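Cellulase (Uncultured bacterium, PDB 6XSO) probably hydrolyses internal beta-1,4 bonds of cellulose and related plant polysaccharides as a family 5 endoglucanase of broad specificity. Local coordinates at residues H263-V268 against P303-E308; K27-G32 against A345-M350; I118-H123 against L169-N174; V106-V111 against K162-K167. All blocks are in the same frame, centred on the assembly; numbering follows the deposited sequence.

Contact 1: residues H263-V268 against P303-E308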
loop_
_atom_site.group_PDB
_atom_site.type_symbol
_atom_site.label_atom_id
_atom_site.label_comp_id
_atom_site.label_asym_id
_atom_site.label_seq_id
_atom_site.Cartn_x
_atom_site.Cartn_y
_atom_site.Cartn_z
ATOM N N HIS A 263 5.528 7.171 -14.872
ATOM C CA HIS A 263 4.456 6.281 -14.450
ATOM C C HIS A 263 4.889 5.419 -13.281
ATOM O O HIS A 263 4.480 4.263 -13.159
ATOM C CB HIS A 263 3.940 5.434 -15.611
ATOM C CG HIS A 263 3.297 6.236 -16.691
ATOM N ND1 HIS A 263 2.141 6.957 -16.489
ATOM C CD2 HIS A 263 3.646 6.435 -17.985
ATOM C CE1 HIS A 263 1.807 7.572 -17.609
ATOM N NE2 HIS A 263 2.708 7.271 -18.532
ATOM N N ILE A 264 5.667 6.005 -12.368
ATOM C CA ILE A 264 6.197 5.318 -11.194
ATOM C C ILE A 264 6.047 6.211 -9.964
ATOM O O ILE A 264 6.265 7.427 -10.026
ATOM C CB ILE A 264 7.669 4.916 -11.437
ATOM C CG1 ILE A 264 8.169 4.004 -10.321
ATOM C CG2 ILE A 264 8.574 6.157 -11.539
ATOM C CD1 ILE A 264 7.493 2.670 -10.292
ATOM N N ALA A 265 5.657 5.592 -8.851
ATOM C CA ALA A 265 5.566 6.253 -7.563
ATOM C C ALA A 265 6.232 5.382 -6.507
ATOM O O ALA A 265 6.396 4.171 -6.686
ATOM C CB ALA A 265 4.109 6.484 -7.159
ATOM N N VAL A 266 6.625 6.013 -5.396
ATOM C CA VAL A 266 7.238 5.322 -4.263
ATOM C C VAL A 266 6.278 5.377 -3.087
ATOM O O VAL A 266 5.651 6.414 -2.831
ATOM C CB VAL A 266 8.605 5.934 -3.895
ATOM C CG1 VAL A 266 9.135 5.404 -2.547
ATOM C CG2 VAL A 266 9.602 5.666 -5.019
ATOM N N GLN A 267 6.169 4.267 -2.364
ATOM C CA GLN A 267 5.269 4.195 -1.223
ATOM C C GLN A 267 6.001 3.862 0.070
ATOM O O GLN A 267 6.887 3.001 0.109
ATOM C CB GLN A 267 4.135 3.165 -1.467
ATOM C CG GLN A 267 3.330 2.823 -0.204
ATOM C CD GLN A 267 2.142 1.895 -0.415
ATOM O OE1 GLN A 267 1.542 1.437 0.552
ATOM N NE2 GLN A 267 1.786 1.640 -1.665
ATOM N N VAL A 268 5.585 4.563 1.128
ATOM C CA VAL A 268 5.978 4.311 2.499
ATOM C C VAL A 268 4.710 4.273 3.347
ATOM O O VAL A 268 3.630 4.669 2.906
ATOM C CB VAL A 268 6.917 5.400 3.028
ATOM C CG1 VAL A 268 8.140 5.544 2.119
ATOM C CG2 VAL A 268 6.184 6.746 3.150
ATOM N N PRO A 303 6.821 10.913 -7.341
ATOM C CA PRO A 303 5.737 11.155 -6.382
ATOM C C PRO A 303 5.671 10.058 -5.331
ATOM O O PRO A 303 6.123 8.928 -5.543
ATOM C CB PRO A 303 4.483 11.180 -7.265
ATOM C CG PRO A 303 4.854 10.253 -8.440
ATOM C CD PRO A 303 6.322 10.465 -8.659
ATOM N N VAL A 304 5.130 10.416 -4.174
ATOM C CA VAL A 304 5.089 9.518 -3.029
ATOM C C VAL A 304 3.659 9.304 -2.568
ATOM O O VAL A 304 2.842 10.239 -2.521
ATOM C CB VAL A 304 5.970 10.045 -1.882
ATOM C CG1 VAL A 304 5.830 9.193 -0.615
ATOM C CG2 VAL A 304 7.413 10.111 -2.331
ATOM N N ILE A 305 3.375 8.063 -2.193
ATOM C CA ILE A 305 2.124 7.664 -1.567
ATOM C C ILE A 305 2.439 7.176 -0.162
ATOM O O ILE A 305 3.283 6.287 0.016
ATOM C CB ILE A 305 1.417 6.552 -2.371
ATOM C CG1 ILE A 305 1.058 7.040 -3.772
ATOM C CG2 ILE A 305 0.220 5.990 -1.570
ATOM C CD1 ILE A 305 0.696 5.900 -4.747
ATOM N N ILE A 306 1.763 7.744 0.833
ATOM C CA ILE A 306 1.776 7.202 2.200
ATOM C C ILE A 306 0.589 6.239 2.228
ATOM O O ILE A 306 -0.578 6.621 2.433
ATOM C CB ILE A 306 1.728 8.305 3.257
ATOM C CG1 ILE A 306 2.954 9.213 3.118
ATOM C CG2 ILE A 306 1.635 7.695 4.650
ATOM C CD1 ILE A 306 2.889 10.440 4.049
ATOM N N GLY A 307 0.875 4.969 1.920
ATOM C CA GLY A 307 -0.178 4.017 1.620
ATOM C C GLY A 307 -0.854 3.423 2.820
ATOM O O GLY A 307 -1.855 2.721 2.656
ATOM N N GLU A 308 -0.299 3.643 4.008
ATOM C CA GLU A 308 -0.988 3.357 5.252
ATOM C C GLU A 308 -0.571 4.416 6.248
ATOM O O GLU A 308 0.612 4.743 6.342
ATOM C CB GLU A 308 -0.582 2.017 5.885
ATOM C CG GLU A 308 -0.829 0.799 5.020
ATOM C CD GLU A 308 -0.394 -0.495 5.666
ATOM O OE1 GLU A 308 -0.117 -0.510 6.896
ATOM O OE2 GLU A 308 -0.376 -1.518 4.937
#
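The carbonyl oxygen of Val266 is gripped twice from the strand beside it: Ile305 N donates a hydrogen bond to Val266 O of 2.9 Å, and Val304 CA brings its hydrogen to the same oxygen at 3.2 Å. Two residues on, the pattern recurs, with Gly307 N bonded to Val268 O (2.9 Å) and Ile306 CA close by. The return bonds run from Val266 N to Pro303 O, nearly straight at 170°, and from Val268 N to Ile305 O. These alternating bonds pair Val266 with Val304, Gln267 with Ile305 and Val268 with Ile306 in parallel register. They join the sixth and seventh strands of a TIM barrel, the two ends of a beta-alpha-beta unit whose helix 279-298 covers the outside. Val266, Val304 and Ile306 turn to that helix, and Val268 CG2 meets Ile306 CG1 at 4.1 Å, the two side chains crossing at a slant. Gln267 and Ile305 point the other way, into the barrel. With CG opposite the backbone N (chi1 168°) and an extended chain beyond, Gln267 runs along the neighbouring strand until OE1 lies 3.3 Å from Gly307 CA. A beta carbon on Gly307 would collide with that oxygen, which is consistent with glycine here. Both ends of the amide are held, OE1 by His269 NE2 and NE2, weakly, by Glu171 OE1. At the start of the pair, Ala265 CB rests against Pro303 CG at 4.0 Å. Just past the last bond the chain turns at Glu308, whose carboxylate is bound by Arg80 and Tyr271.

Contact 2: residues K27-G32 against A345-M350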
loop_
_atom_site.group_PDB
_atom_site.type_symbol
_atom_site.label_atom_id
_atom_site.label_comp_id
_atom_site.label_asym_id
_atom_site.label_seq_id
_atom_site.Cartn_x
_atom_site.Cartn_y
_atom_site.Cartn_z
ATOM N N LYS A 27 -1.774 13.165 -6.880
ATOM C CA LYS A 27 -2.538 14.346 -6.492
ATOM C C LYS A 27 -4.037 14.093 -6.588
ATOM O O LYS A 27 -4.808 14.503 -5.708
ATOM C CB LYS A 27 -2.154 15.518 -7.398
ATOM C CG LYS A 27 -3.007 16.769 -7.241
ATOM C CD LYS A 27 -2.589 17.834 -8.258
ATOM C CE LYS A 27 -3.534 19.039 -8.252
ATOM N NZ LYS A 27 -4.916 18.681 -8.698
ATOM N N ASN A 28 -4.477 13.435 -7.661
ATOM C CA ASN A 28 -5.909 13.289 -7.906
ATOM C C ASN A 28 -6.557 12.247 -7.004
ATOM O O ASN A 28 -7.792 12.213 -6.919
ATOM C CB ASN A 28 -6.185 12.947 -9.369
ATOM C CG ASN A 28 -5.897 14.093 -10.292
ATOM O OD1 ASN A 28 -5.954 15.248 -9.891
ATOM N ND2 ASN A 28 -5.608 13.785 -11.546
ATOM N N MET A 29 -5.759 11.406 -6.341
ATOM C CA MET A 29 -6.308 10.439 -5.401
ATOM C C MET A 29 -7.013 11.100 -4.217
ATOM O O MET A 29 -7.894 10.482 -3.602
ATOM C CB MET A 29 -5.197 9.565 -4.841
ATOM C CG MET A 29 -4.677 8.523 -5.800
ATOM S SD MET A 29 -3.148 7.750 -5.238
ATOM C CE MET A 29 -2.787 6.684 -6.639
ATOM N N GLY A 30 -6.687 12.347 -3.896
ATOM C CA GLY A 30 -7.327 12.968 -2.746
ATOM C C GLY A 30 -6.898 12.287 -1.457
ATOM O O GLY A 30 -5.707 12.053 -1.215
ATOM N N VAL A 31 -7.886 11.968 -0.618
ATOM C CA VAL A 31 -7.662 11.175 0.583
ATOM C C VAL A 31 -8.182 9.766 0.339
ATOM O O VAL A 31 -9.277 9.586 -0.200
ATOM C CB VAL A 31 -8.287 11.758 1.865
ATOM C CG1 VAL A 31 -7.438 12.902 2.363
ATOM C CG2 VAL A 31 -9.739 12.152 1.654
ATOM N N GLY A 32 -7.391 8.780 0.771
ATOM C CA GLY A 32 -7.684 7.382 0.542
ATOM C C GLY A 32 -7.912 6.605 1.830
ATOM O O GLY A 32 -7.692 7.095 2.939
ATOM N N ALA A 345 -0.157 11.546 -1.523
ATOM C CA ALA A 345 -1.456 10.982 -1.186
ATOM C C ALA A 345 -1.349 10.137 0.076
ATOM O O ALA A 345 -0.329 9.492 0.324
ATOM C CB ALA A 345 -1.969 10.100 -2.323
ATOM N N THR A 346 -2.405 10.157 0.884
ATOM C CA THR A 346 -2.468 9.400 2.131
ATOM C C THR A 346 -3.637 8.425 2.092
ATOM O O THR A 346 -4.697 8.743 1.533
ATOM C CB THR A 346 -2.638 10.311 3.360
ATOM O OG1 THR A 346 -3.924 10.918 3.383
ATOM C CG2 THR A 346 -1.577 11.400 3.366
ATOM N N PHE A 347 -3.418 7.219 2.656
ATOM C CA PHE A 347 -4.439 6.167 2.733
ATOM C C PHE A 347 -4.553 5.705 4.189
ATOM O O PHE A 347 -3.654 5.031 4.701
ATOM C CB PHE A 347 -4.081 4.978 1.810
ATOM C CG PHE A 347 -4.243 5.255 0.330
ATOM C CD1 PHE A 347 -3.332 6.041 -0.346
ATOM C CD2 PHE A 347 -5.287 4.681 -0.403
ATOM C CE1 PHE A 347 -3.475 6.289 -1.703
ATOM C CE2 PHE A 347 -5.430 4.917 -1.770
ATOM C CZ PHE A 347 -4.531 5.716 -2.417
ATOM N N TYR A 348 -5.653 6.063 4.861
ATOM C CA TYR A 348 -5.836 5.719 6.271
ATOM C C TYR A 348 -6.002 4.206 6.451
ATOM O O TYR A 348 -6.623 3.537 5.626
ATOM C CB TYR A 348 -7.061 6.482 6.837
ATOM C CG TYR A 348 -7.122 6.359 8.325
ATOM C CD1 TYR A 348 -7.910 5.381 8.920
ATOM C CD2 TYR A 348 -6.359 7.184 9.142
ATOM C CE1 TYR A 348 -7.923 5.221 10.290
ATOM C CE2 TYR A 348 -6.371 7.031 10.506
ATOM C CZ TYR A 348 -7.146 6.047 11.073
ATOM O OH TYR A 348 -7.118 5.896 12.437
ATOM N N TRP A 349 -5.429 3.657 7.529
ATOM C CA TRP A 349 -5.472 2.208 7.763
ATOM C C TRP A 349 -6.723 1.814 8.554
ATOM O O TRP A 349 -6.800 2.053 9.761
ATOM C CB TRP A 349 -4.233 1.725 8.523
ATOM C CG TRP A 349 -4.325 0.229 8.751
ATOM C CD1 TRP A 349 -4.605 -0.417 9.926
ATOM C CD2 TRP A 349 -4.218 -0.782 7.754
ATOM N NE1 TRP A 349 -4.660 -1.776 9.716
ATOM C CE2 TRP A 349 -4.435 -2.027 8.390
ATOM C CE3 TRP A 349 -3.960 -0.764 6.378
ATOM C CZ2 TRP A 349 -4.393 -3.235 7.694
ATOM C CZ3 TRP A 349 -3.904 -1.957 5.692
ATOM C CH2 TRP A 349 -4.116 -3.184 6.349
ATOM N N MET A 350 -7.671 1.154 7.890
ATOM C CA MET A 350 -8.847 0.548 8.532
ATOM C C MET A 350 -9.620 1.588 9.346
ATOM O O MET A 350 -9.726 2.758 8.958
ATOM C CB MET A 350 -8.430 -0.697 9.300
ATOM C CG MET A 350 -7.967 -1.845 8.412
ATOM S SD MET A 350 -7.634 -3.388 9.297
ATOM C CE MET A 350 -9.294 -3.910 9.712
HETATM O O HOH W 1 -4.235 12.450 1.028
HETATM O O HOH W 2 -6.170 9.301 4.245
#
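This is a parallel strand pairing with a buried aromatic contact beside it, and it closes the barrel: segment 27-32 leads into the first strand and 345-350 carries the eighth. Gly32 N donates to Thr346 O (2.8 Å), and Tyr348 N to Gly32 O (3.0 Å), arriving from above the carbonyl plane, 47° out of it. Earlier in the pair the backbones stand further apart, and a water spans them, giving a hydrogen bond to Gly30 O and accepting one from Thr346 N. A second water links Gly32 O with Thr346 OG1. On the barrel interior, with CG opposite its own carbonyl carbon (chi1 -72°), the Phe347 ring spreads over Gly32, whose CA sits 4.1 Å from the ring centroid as a CH-pi contact. A beta carbon on Gly32 would strike Phe347 CD2, so glycine permits this close approach. Met29 crosses the phenyl group at about a right angle and brings SD to the ring edge, 3.7 Å from Phe347 CZ, a Met-aromatic contact; Met29 SD also touches Ala345 CB at 3.9 Å. A leucine in place of Phe347 would take away the flat cover over Gly32 and the edge that meets Met29 SD, and would probably leave the thioether less firmly seated. On the outer side, Val31 and Thr346 lie side by side beneath helix 325-341. The pairing of first and last strands is the closure that defines the eight-stranded TIM barrel.

Contact 3: residues I118-H123 against L169-N174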
loop_
_atom_site.group_PDB
_atom_site.type_symbol
_atom_site.label_atom_id
_atom_site.label_comp_id
_atom_site.label_asym_id
_atom_site.label_seq_id
_atom_site.Cartn_x
_atom_site.Cartn_y
_atom_site.Cartn_z
ATOM N N ILE A 118 -5.754 0.788 -5.702
ATOM C CA ILE A 118 -4.429 0.164 -5.672
ATOM C C ILE A 118 -4.599 -1.285 -5.228
ATOM O O ILE A 118 -5.193 -1.546 -4.178
ATOM C CB ILE A 118 -3.504 0.907 -4.691
ATOM C CG1 ILE A 118 -3.241 2.353 -5.109
ATOM C CG2 ILE A 118 -2.171 0.145 -4.543
ATOM C CD1 ILE A 118 -2.587 3.193 -3.968
ATOM N N ILE A 119 -4.036 -2.230 -5.996
ATOM C CA ILE A 119 -3.936 -3.621 -5.558
ATOM C C ILE A 119 -2.459 -3.962 -5.394
ATOM O O ILE A 119 -1.610 -3.455 -6.135
ATOM C CB ILE A 119 -4.611 -4.646 -6.481
ATOM C CG1 ILE A 119 -4.098 -4.509 -7.906
ATOM C CG2 ILE A 119 -6.140 -4.487 -6.402
ATOM C CD1 ILE A 119 -4.616 -5.629 -8.830
ATOM N N ASN A 120 -2.148 -4.808 -4.416
ATOM C CA ASN A 120 -0.744 -5.089 -4.109
ATOM C C ASN A 120 -0.521 -6.587 -3.860
ATOM O O ASN A 120 -1.384 -7.432 -4.114
ATOM C CB ASN A 120 -0.233 -4.247 -2.919
ATOM C CG ASN A 120 -0.721 -4.771 -1.569
ATOM O OD1 ASN A 120 -1.591 -5.635 -1.501
ATOM N ND2 ASN A 120 -0.154 -4.247 -0.491
ATOM N N VAL A 121 0.671 -6.888 -3.354
ATOM C CA VAL A 121 1.080 -8.193 -2.836
ATOM C C VAL A 121 1.432 -7.920 -1.372
ATOM O O VAL A 121 2.403 -7.199 -1.090
ATOM C CB VAL A 121 2.265 -8.749 -3.637
ATOM C CG1 VAL A 121 2.900 -9.951 -2.949
ATOM C CG2 VAL A 121 1.825 -9.130 -5.063
ATOM N N HIS A 122 0.619 -8.443 -0.433
ATOM C CA HIS A 122 0.584 -7.908 0.928
ATOM C C HIS A 122 1.282 -8.841 1.879
ATOM O O HIS A 122 2.496 -8.714 2.107
ATOM C CB HIS A 122 -0.860 -7.532 1.293
ATOM C CG HIS A 122 -0.952 -6.575 2.432
ATOM N ND1 HIS A 122 -0.784 -5.218 2.266
ATOM C CD2 HIS A 122 -1.127 -6.770 3.762
ATOM C CE1 HIS A 122 -0.901 -4.609 3.429
ATOM N NE2 HIS A 122 -1.137 -5.522 4.353
ATOM N N HIS A 123 0.581 -9.781 2.546
ATOM C CA HIS A 123 1.224 -10.618 3.560
ATOM C C HIS A 123 1.982 -11.793 2.979
ATOM O O HIS A 123 2.364 -12.713 3.708
ATOM C CB HIS A 123 0.239 -11.064 4.634
ATOM C CG HIS A 123 -0.221 -9.945 5.504
ATOM N ND1 HIS A 123 0.649 -9.034 6.068
ATOM C CD2 HIS A 123 -1.460 -9.586 5.909
ATOM C CE1 HIS A 123 -0.038 -8.162 6.786
ATOM N NE2 HIS A 123 -1.320 -8.482 6.717
ATOM N N LEU A 169 -4.055 1.039 -10.201
ATOM C CA LEU A 169 -2.614 1.045 -10.009
ATOM C C LEU A 169 -2.187 -0.252 -9.336
ATOM O O LEU A 169 -2.967 -0.869 -8.606
ATOM C CB LEU A 169 -2.150 2.217 -9.116
ATOM C CG LEU A 169 -2.147 3.605 -9.754
ATOM C CD1 LEU A 169 -3.551 4.220 -9.710
ATOM C CD2 LEU A 169 -1.146 4.538 -9.082
ATOM N N PHE A 170 -0.945 -0.679 -9.595
ATOM C CA PHE A 170 -0.383 -1.859 -8.958
ATOM C C PHE A 170 0.761 -1.458 -8.029
ATOM O O PHE A 170 1.554 -0.569 -8.356
ATOM C CB PHE A 170 0.227 -2.825 -9.981
ATOM C CG PHE A 170 -0.705 -3.301 -11.072
ATOM C CD1 PHE A 170 -2.087 -3.368 -10.909
ATOM C CD2 PHE A 170 -0.162 -3.730 -12.282
ATOM C CE1 PHE A 170 -2.897 -3.831 -11.949
ATOM C CE2 PHE A 170 -0.964 -4.195 -13.312
ATOM C CZ PHE A 170 -2.329 -4.244 -13.144
ATOM N N GLU A 171 0.879 -2.157 -6.893
ATOM C CA GLU A 171 1.922 -1.933 -5.898
ATOM C C GLU A 171 2.729 -3.213 -5.699
ATOM O O GLU A 171 2.169 -4.267 -5.406
ATOM C CB GLU A 171 1.303 -1.467 -4.577
ATOM C CG GLU A 171 2.187 -1.556 -3.350
ATOM C CD GLU A 171 1.373 -1.426 -2.069
ATOM O OE1 GLU A 171 0.299 -0.783 -2.119
ATOM O OE2 GLU A 171 1.811 -1.946 -1.014
ATOM N N SER A 172 4.048 -3.083 -5.809
ATOM C CA SER A 172 4.952 -4.220 -5.964
ATOM C C SER A 172 4.880 -5.233 -4.824
ATOM O O SER A 172 4.905 -6.446 -5.067
ATOM C CB SER A 172 6.377 -3.671 -6.097
ATOM O OG SER A 172 6.745 -2.868 -4.968
ATOM N N TYR A 173 4.910 -4.773 -3.580
ATOM C CA TYR A 173 5.031 -5.611 -2.374
ATOM C C TYR A 173 4.778 -4.653 -1.208
ATOM O O TYR A 173 4.998 -3.440 -1.331
ATOM C CB TYR A 173 6.414 -6.357 -2.234
ATOM C CG TYR A 173 7.555 -5.421 -2.526
ATOM C CD1 TYR A 173 7.893 -4.432 -1.613
ATOM C CD2 TYR A 173 8.238 -5.461 -3.740
ATOM C CE1 TYR A 173 8.853 -3.508 -1.895
ATOM C CE2 TYR A 173 9.198 -4.526 -4.036
ATOM C CZ TYR A 173 9.478 -3.545 -3.120
ATOM O OH TYR A 173 10.413 -2.603 -3.439
ATOM N N ASN A 174 4.342 -5.201 -0.076
ATOM C CA ASN A 174 3.894 -4.374 1.046
ATOM C C ASN A 174 5.011 -3.938 1.994
ATOM O O ASN A 174 5.508 -2.813 1.883
ATOM C CB ASN A 174 2.770 -5.117 1.795
ATOM C CG ASN A 174 2.293 -4.368 2.991
ATOM O OD1 ASN A 174 2.058 -3.149 2.906
ATOM N ND2 ASN A 174 2.125 -5.065 4.127
HETATM O O HOH W 3 2.911 -7.630 5.206
#
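Strands 116-119 and 168-171, third and fourth of the TIM barrel, run parallel here and pass at their C-terminal ends into the loops where family 5 enzymes form the active site. Regular pairing covers the beginning: Ile119 N donates to Leu169 O (3.1 Å) and Glu171 N to Ile119 O (2.9 Å). Outside the barrel, Ile119 CG1 lies 3.8 Å from Phe170 CD1, the two side chains pointing the same way. Beyond it the contact turns polar. Asn120 ND2 spends both its N-H groups: one on Glu171 OE2 at 3.1 Å, reaching that oxygen from above the carboxylate plane, and the other, almost straight (174°), on His122 ND1 at 3.0 Å, in the ring plane. Val83 N holds Asn120 OD1, so the amide cannot readily flip. Asn174, its CG opposite the backbone N (chi1 178°), lays its amide over the His122 ring, planes 18° apart, with ND2 only 3.1 Å from His122 CE1; this is stacking, without a hydrogen bond to the ring. Asn174 ND2 donates instead to a water also bonded to His123 ND1. Arg80 binds both Glu171 OE2, which Asn232 grips too, and Asn174 OD1. Val121 N, by contrast, is buried without a partner. The Asn120 amide thus ties Glu171 to His122 and fixes the turn of that ring through ND1, which accepts the bond, while the Asn174 amide lies over its face.

Contact 4: residues V106-V111 against K162-K167; sequences VVDYVV and KDYGDK
Tyr164 reaches from the loop between helix 140-161 and strand 168-171 to the last turns of helix 97-111, where Asp108 and two valines receive it. Its CB already points at the helix, and chi1 of -76° sets CG beside the backbone N, carrying the ring toward the helix. Along the ring, CE2 does most of the touching: Val107 CG1 lies 4.3 Å from Tyr164 CE2, while Val111 CG2 comes to the edge of the ring at 4.5 Å from the same carbon. Asp108 OD1 is nearer still, 3.3 Å from Tyr164 CE2 and close to the ring plane. At the tip, Tyr164 OH donates a short hydrogen bond of 2.6 Å to Asp108 OD1, meeting it on the syn side and 25° out of the carboxylate plane. Ring and carboxylate are close to coplanar, 27° apart, though the two side chains cross at about a right angle. Lys104 of the same helix is hydrogen-bonded to the hydroxyl and forms a long, weak ion pair with Asp108 OD2. Replacing Asp108 by an alanine would probably leave the Tyr164 hydroxyl without its carboxylate acceptor and the ring freer to swing from the helix. Further along the loop, Lys167 CB packs on Val111 CG1 at 4.2 Å, and its amine leads away to a cation-pi contact with Tyr116. At this partly exposed end of the TIM barrel, where the strands begin, the carboxylate probably polarises the phenol O-H, and the nearby ammonium of Lys104 is likely to offset part of its negative charge.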
loop_
_atom_site.group_PDB
_atom_site.type_symbol
_atom_site.label_atom_id
_atom_site.label_comp_id
_atom_site.label_asym_id
_atom_site.label_seq_id
_atom_site.Cartn_x
_atom_site.Cartn_y
_atom_site.Cartn_z
ATOM N N VAL A 106 -13.917 -6.898 -6.309
ATOM C CA VAL A 106 -13.719 -5.820 -5.348
ATOM C C VAL A 106 -13.151 -4.588 -6.041
ATOM O O VAL A 106 -13.575 -3.455 -5.769
ATOM C CB VAL A 106 -12.860 -6.311 -4.168
ATOM C CG1 VAL A 106 -12.591 -5.174 -3.204
ATOM C CG2 VAL A 106 -13.581 -7.453 -3.464
ATOM N N VAL A 107 -12.182 -4.779 -6.944
ATOM C CA VAL A 107 -11.663 -3.659 -7.727
ATOM C C VAL A 107 -12.793 -2.967 -8.477
ATOM O O VAL A 107 -12.878 -1.731 -8.495
ATOM C CB VAL A 107 -10.560 -4.155 -8.679
ATOM C CG1 VAL A 107 -10.150 -3.065 -9.635
ATOM C CG2 VAL A 107 -9.381 -4.649 -7.846
ATOM N N ASP A 108 -13.677 -3.756 -9.105
ATOM C CA ASP A 108 -14.814 -3.197 -9.817
ATOM C C ASP A 108 -15.677 -2.357 -8.889
ATOM O O ASP A 108 -16.167 -1.291 -9.282
ATOM C CB ASP A 108 -15.644 -4.326 -10.439
ATOM C CG ASP A 108 -14.978 -4.946 -11.655
ATOM O OD1 ASP A 108 -14.073 -4.310 -12.248
ATOM O OD2 ASP A 108 -15.362 -6.086 -12.038
ATOM N N TYR A 109 -15.872 -2.813 -7.647
ATOM C CA TYR A 109 -16.695 -2.047 -6.717
ATOM C C TYR A 109 -16.099 -0.661 -6.500
ATOM O O TYR A 109 -16.829 0.326 -6.315
ATOM C CB TYR A 109 -16.739 -2.725 -5.347
ATOM C CG TYR A 109 -17.358 -4.096 -5.238
ATOM C CD1 TYR A 109 -18.195 -4.611 -6.217
ATOM C CD2 TYR A 109 -17.126 -4.860 -4.106
ATOM C CE1 TYR A 109 -18.759 -5.878 -6.076
ATOM C CE2 TYR A 109 -17.686 -6.110 -3.952
ATOM C CZ TYR A 109 -18.480 -6.625 -4.944
ATOM O OH TYR A 109 -19.035 -7.888 -4.801
ATOM N N VAL A 110 -14.767 -0.582 -6.453
ATOM C CA VAL A 110 -14.094 0.681 -6.187
ATOM C C VAL A 110 -14.169 1.602 -7.395
ATOM O O VAL A 110 -14.573 2.769 -7.292
ATOM C CB VAL A 110 -12.632 0.425 -5.778
ATOM C CG1 VAL A 110 -11.890 1.736 -5.679
ATOM C CG2 VAL A 110 -12.549 -0.362 -4.474
ATOM N N VAL A 111 -13.787 1.095 -8.567
ATOM C CA VAL A 111 -13.731 1.960 -9.736
ATOM C C VAL A 111 -15.126 2.331 -10.220
ATOM O O VAL A 111 -15.280 3.321 -10.950
ATOM C CB VAL A 111 -12.828 1.372 -10.841
ATOM C CG1 VAL A 111 -11.397 1.181 -10.328
ATOM C CG2 VAL A 111 -13.395 0.093 -11.375
ATOM N N LYS A 162 -5.236 -5.962 -17.244
ATOM C CA LYS A 162 -4.610 -5.226 -18.339
ATOM C C LYS A 162 -5.543 -4.197 -18.974
ATOM O O LYS A 162 -5.093 -3.103 -19.333
ATOM C CB LYS A 162 -4.079 -6.208 -19.390
ATOM C CG LYS A 162 -3.447 -5.551 -20.618
ATOM C CD LYS A 162 -2.642 -6.552 -21.484
ATOM C CE LYS A 162 -3.473 -7.729 -21.929
ATOM N NZ LYS A 162 -2.626 -8.780 -22.597
ATOM N N ASP A 163 -6.837 -4.523 -19.130
ATOM C CA ASP A 163 -7.766 -3.669 -19.877
ATOM C C ASP A 163 -8.353 -2.532 -19.044
ATOM O O ASP A 163 -9.129 -1.733 -19.581
ATOM C CB ASP A 163 -8.916 -4.522 -20.481
ATOM C CG ASP A 163 -9.697 -3.800 -21.596
ATOM O OD1 ASP A 163 -9.047 -3.161 -22.456
ATOM O OD2 ASP A 163 -10.956 -3.907 -21.670
ATOM N N TYR A 164 -8.013 -2.435 -17.759
ATOM C CA TYR A 164 -8.501 -1.331 -16.948
ATOM C C TYR A 164 -7.741 -0.058 -17.296
ATOM O O TYR A 164 -6.571 -0.094 -17.686
ATOM C CB TYR A 164 -8.300 -1.632 -15.467
ATOM C CG TYR A 164 -9.292 -2.622 -14.932
ATOM C CD1 TYR A 164 -9.138 -3.977 -15.168
ATOM C CD2 TYR A 164 -10.406 -2.203 -14.220
ATOM C CE1 TYR A 164 -10.052 -4.906 -14.693
ATOM C CE2 TYR A 164 -11.340 -3.127 -13.737
ATOM C CZ TYR A 164 -11.153 -4.470 -13.972
ATOM O OH TYR A 164 -12.044 -5.419 -13.516
ATOM N N GLY A 165 -8.429 1.079 -17.168
ATOM C CA GLY A 165 -7.802 2.371 -17.357
ATOM C C GLY A 165 -6.965 2.806 -16.171
ATOM O O GLY A 165 -6.603 2.005 -15.306
ATOM N N ASP A 166 -6.643 4.100 -16.143
ATOM C CA ASP A 166 -5.604 4.581 -15.240
ATOM C C ASP A 166 -6.066 4.742 -13.796
ATOM O O ASP A 166 -5.230 5.039 -12.939
ATOM C CB ASP A 166 -4.886 5.835 -15.784
ATOM C CG ASP A 166 -5.731 7.094 -15.764
ATOM O OD1 ASP A 166 -6.911 7.059 -15.353
ATOM O OD2 ASP A 166 -5.182 8.156 -16.162
ATOM N N LYS A 167 -7.328 4.443 -13.484
ATOM C CA LYS A 167 -7.747 4.443 -12.087
ATOM C C LYS A 167 -7.203 3.245 -11.319
ATOM O O LYS A 167 -7.175 3.285 -10.081
ATOM C CB LYS A 167 -9.270 4.451 -11.991
ATOM C CG LYS A 167 -9.910 5.772 -12.398
ATOM C CD LYS A 167 -9.571 6.875 -11.417
ATOM C CE LYS A 167 -10.478 8.109 -11.612
ATOM N NZ LYS A 167 -10.122 8.868 -12.830
#

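How the contacts relate
From the N terminus, segment 27-32 opens the longest loop, which closes only at 345-350 in contact 2, joining the first and eighth strands; contacts 1, 3 and 4 all nest inside it. Contact 4 opens on helix 97-111 and contact 3 on the following strand. Contact 4 closes first, at 162-167, and contact 3 at 169-174, so these two cross, and they touch where Ile119 packs on Val107. Contact 1 then follows in series, pairing the sixth and seventh strands. Contact 1 meets contact 2 through backbone bonds between strands 304-309 and 345-349, whereas contacts 1 and 3 meet across the barrel interior through Gln267 and Glu171.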